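Long-range contact in probable acetyltransferases (Chromobacterium violaceum, PDB 3PZJ), which probably transfers acetyl groups, perhaps to the N-terminal serine or alanine of proteins, as a member of the GNAT acetyltransferase family: residues 155-159 with 170-176. Numbering follows the deposited sequence.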
loop_
_atom_site.group_PDB
_atom_site.type_symbol
_atom_site.label_atom_id
_atom_site.label_comp_id
_atom_site.label_asym_id
_atom_site.label_seq_id
_atom_site.Cartn_x
_atom_site.Cartn_y
_atom_site.Cartn_z
ATOM N N ARG A 155 -8.849 4.716 -9.003
ATOM C CA ARG A 155 -8.253 3.404 -9.074
ATOM C C ARG A 155 -8.891 2.536 -7.952
ATOM O O ARG A 155 -8.880 2.962 -6.782
ATOM C CB ARG A 155 -6.747 3.556 -8.781
ATOM C CG ARG A 155 -5.976 2.229 -8.668
ATOM C CD ARG A 155 -4.580 2.415 -8.081
ATOM N NE ARG A 155 -3.918 1.154 -7.812
ATOM C CZ ARG A 155 -3.541 0.244 -8.755
ATOM N NH1 ARG A 155 -3.620 0.472 -10.051
ATOM N NH2 ARG A 155 -3.074 -0.911 -8.374
ATOM N N CYS A 156 -9.408 1.364 -8.290
ATOM C CA CYS A 156 -9.991 0.417 -7.403
ATOM C C CYS A 156 -9.153 -0.898 -7.410
ATOM O O CYS A 156 -9.109 -1.351 -8.519
ATOM C CB CYS A 156 -11.474 0.128 -7.657
ATOM S SG CYS A 156 -12.594 1.452 -7.160
ATOM N N GLU A 157 -8.467 -1.359 -6.386
ATOM C CA GLU A 157 -7.664 -2.547 -6.472
ATOM C C GLU A 157 -8.467 -3.746 -6.031
ATOM O O GLU A 157 -9.417 -3.625 -5.309
ATOM C CB GLU A 157 -6.454 -2.461 -5.560
ATOM C CG GLU A 157 -5.410 -1.655 -6.066
ATOM C CD GLU A 157 -4.184 -1.649 -5.198
ATOM O OE1 GLU A 157 -3.248 -1.038 -5.624
ATOM O OE2 GLU A 157 -4.169 -2.227 -4.139
ATOM N N TRP A 158 -8.016 -4.902 -6.472
ATOM C CA TRP A 158 -8.394 -6.184 -5.954
ATOM C C TRP A 158 -7.089 -6.931 -5.778
ATOM O O TRP A 158 -6.309 -6.995 -6.672
ATOM C CB TRP A 158 -9.328 -6.918 -6.904
ATOM C CG TRP A 158 -9.815 -8.282 -6.479
ATOM C CD1 TRP A 158 -9.084 -9.408 -6.337
ATOM C CD2 TRP A 158 -11.156 -8.650 -6.191
ATOM N NE1 TRP A 158 -9.873 -10.446 -5.968
ATOM C CE2 TRP A 158 -11.157 -10.008 -5.872
ATOM C CE3 TRP A 158 -12.359 -7.966 -6.178
ATOM C CZ2 TRP A 158 -12.310 -10.682 -5.549
ATOM C CZ3 TRP A 158 -13.485 -8.640 -5.842
ATOM C CH2 TRP A 158 -13.457 -9.980 -5.542
ATOM N N ARG A 159 -6.882 -7.452 -4.587
ATOM C CA ARG A 159 -5.649 -8.202 -4.265
ATOM C C ARG A 159 -5.972 -9.613 -3.708
ATOM O O ARG A 159 -6.971 -9.826 -3.021
ATOM C CB ARG A 159 -4.828 -7.517 -3.194
ATOM C CG ARG A 159 -4.232 -6.245 -3.605
ATOM C CD ARG A 159 -3.311 -5.612 -2.538
ATOM N NE ARG A 159 -2.776 -4.377 -3.091
ATOM C CZ ARG A 159 -1.559 -3.910 -2.863
ATOM N NH1 ARG A 159 -1.201 -2.744 -3.377
ATOM N NH2 ARG A 159 -0.768 -4.570 -2.064
ATOM N N ALA A 170 -12.268 -14.473 -10.174
ATOM C CA ALA A 170 -13.294 -13.492 -9.875
ATOM C C ALA A 170 -12.889 -12.078 -10.284
ATOM O O ALA A 170 -13.643 -11.373 -10.897
ATOM C CB ALA A 170 -13.692 -13.502 -8.320
ATOM N N ALA A 171 -11.729 -11.644 -9.865
ATOM C CA ALA A 171 -11.254 -10.329 -10.288
ATOM C C ALA A 171 -11.334 -10.147 -11.800
ATOM O O ALA A 171 -11.860 -9.161 -12.330
ATOM C CB ALA A 171 -9.802 -10.079 -9.760
ATOM N N ARG A 172 -10.800 -11.111 -12.524
ATOM C CA ARG A 172 -10.822 -11.009 -13.990
ATOM C C ARG A 172 -12.250 -11.024 -14.546
ATOM O O ARG A 172 -12.550 -10.288 -15.482
ATOM C CB ARG A 172 -9.927 -12.102 -14.621
ATOM C CG ARG A 172 -8.470 -11.832 -14.485
ATOM C CD ARG A 172 -7.630 -13.051 -14.904
ATOM N NE ARG A 172 -6.176 -12.956 -14.825
ATOM C CZ ARG A 172 -5.405 -12.216 -15.628
ATOM N NH1 ARG A 172 -5.911 -11.450 -16.570
ATOM N NH2 ARG A 172 -4.108 -12.276 -15.508
ATOM N N ARG A 173 -13.112 -11.790 -13.930
ATOM C CA ARG A 173 -14.478 -11.924 -14.361
ATOM C C ARG A 173 -15.175 -10.583 -14.166
ATOM O O ARG A 173 -15.938 -10.202 -14.972
ATOM C CB ARG A 173 -15.130 -13.028 -13.557
ATOM C CG ARG A 173 -16.501 -13.355 -13.935
ATOM C CD ARG A 173 -16.942 -14.711 -13.506
ATOM N NE ARG A 173 -16.694 -14.989 -12.120
ATOM C CZ ARG A 173 -15.906 -15.967 -11.685
ATOM N NH1 ARG A 173 -15.776 -16.161 -10.409
ATOM N NH2 ARG A 173 -15.272 -16.773 -12.529
ATOM N N PHE A 174 -14.856 -9.895 -13.091
ATOM C CA PHE A 174 -15.430 -8.565 -12.790
ATOM C C PHE A 174 -14.871 -7.448 -13.641
ATOM O O PHE A 174 -15.403 -6.356 -13.682
ATOM C CB PHE A 174 -15.283 -8.249 -11.297
ATOM C CG PHE A 174 -16.053 -9.180 -10.386
ATOM C CD1 PHE A 174 -17.293 -9.714 -10.750
ATOM C CD2 PHE A 174 -15.512 -9.581 -9.195
ATOM C CE1 PHE A 174 -18.001 -10.595 -9.874
ATOM C CE2 PHE A 174 -16.200 -10.451 -8.310
ATOM C CZ PHE A 174 -17.432 -10.973 -8.654
ATOM N N GLY A 175 -13.795 -7.704 -14.336
ATOM C CA GLY A 175 -13.229 -6.749 -15.250
ATOM C C GLY A 175 -12.023 -5.973 -14.695
ATOM O O GLY A 175 -11.610 -5.019 -15.310
ATOM N N PHE A 176 -11.492 -6.349 -13.537
ATOM C CA PHE A 176 -10.200 -5.842 -13.084
ATOM C C PHE A 176 -9.114 -6.366 -14.027
ATOM O O PHE A 176 -9.222 -7.509 -14.557
ATOM C CB PHE A 176 -9.889 -6.335 -11.665
ATOM C CG PHE A 176 -10.828 -5.819 -10.599
ATOM C CD1 PHE A 176 -10.535 -4.676 -9.891
ATOM C CD2 PHE A 176 -12.031 -6.507 -10.278
ATOM C CE1 PHE A 176 -11.377 -4.223 -8.855
ATOM C CE2 PHE A 176 -12.900 -6.018 -9.253
ATOM C CZ PHE A 176 -12.557 -4.914 -8.583
#
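Trp158 of strand 155-159 meets the last turn of the helix that follows, and Cys156 O meets Phe176 just after it, a worked example of how the GNAT fold covers one face of its mixed sheet: the chain leaves strand 155-161, forms helix 165-174 and returns against the strand it has just left, with short axes 9.8 Å apart and running at 151°. Along the strand, alternate side chains serve different faces. Cys156 brings its carbonyl to the rim of Phe176, its O lying in the ring plane 3.7 Å from CE1, while its side chain packs on helix 135-150. Glu157 turns away from the helix, and its carboxylate is shared by the strand's two arginines: Arg155 grips OE1 side-on with NE and NH2, whereas Arg159 NE meets OE2 from above the carboxylate plane at 2.8 Å. Arg155 NH2 has a second carboxylate in Glu179, and its NH1 bonds Arg183 O of the second subunit, which ties this network to the dimer.

Trp158 carries most of the contact. With CG anti to the backbone N, its indole lies beside Ala170, Ala171 and Phe174, and NE1 is hydrogen-bonded to Ser167 OG, nearer the start of helix 165-174. Trp158 CH2 comes to the edge of the Phe174 ring, 3.9 Å from CE2, with the two planes oblique. Phe176 receives the indole edge-to-face, planes at 54°, and Trp158 CB sits over the centre of the phenyl ring in a CH-pi contact. Phe176 is placed there by the Schellman motif closing the helix at Gly175, in which Phe176 N bonds Ala171 O at 3.1 Å. That same Ala171 also touches the indole: its CB lies over one face, 3.7 Å from the centroid of the five-membered ring of Trp158 and 15° off its normal.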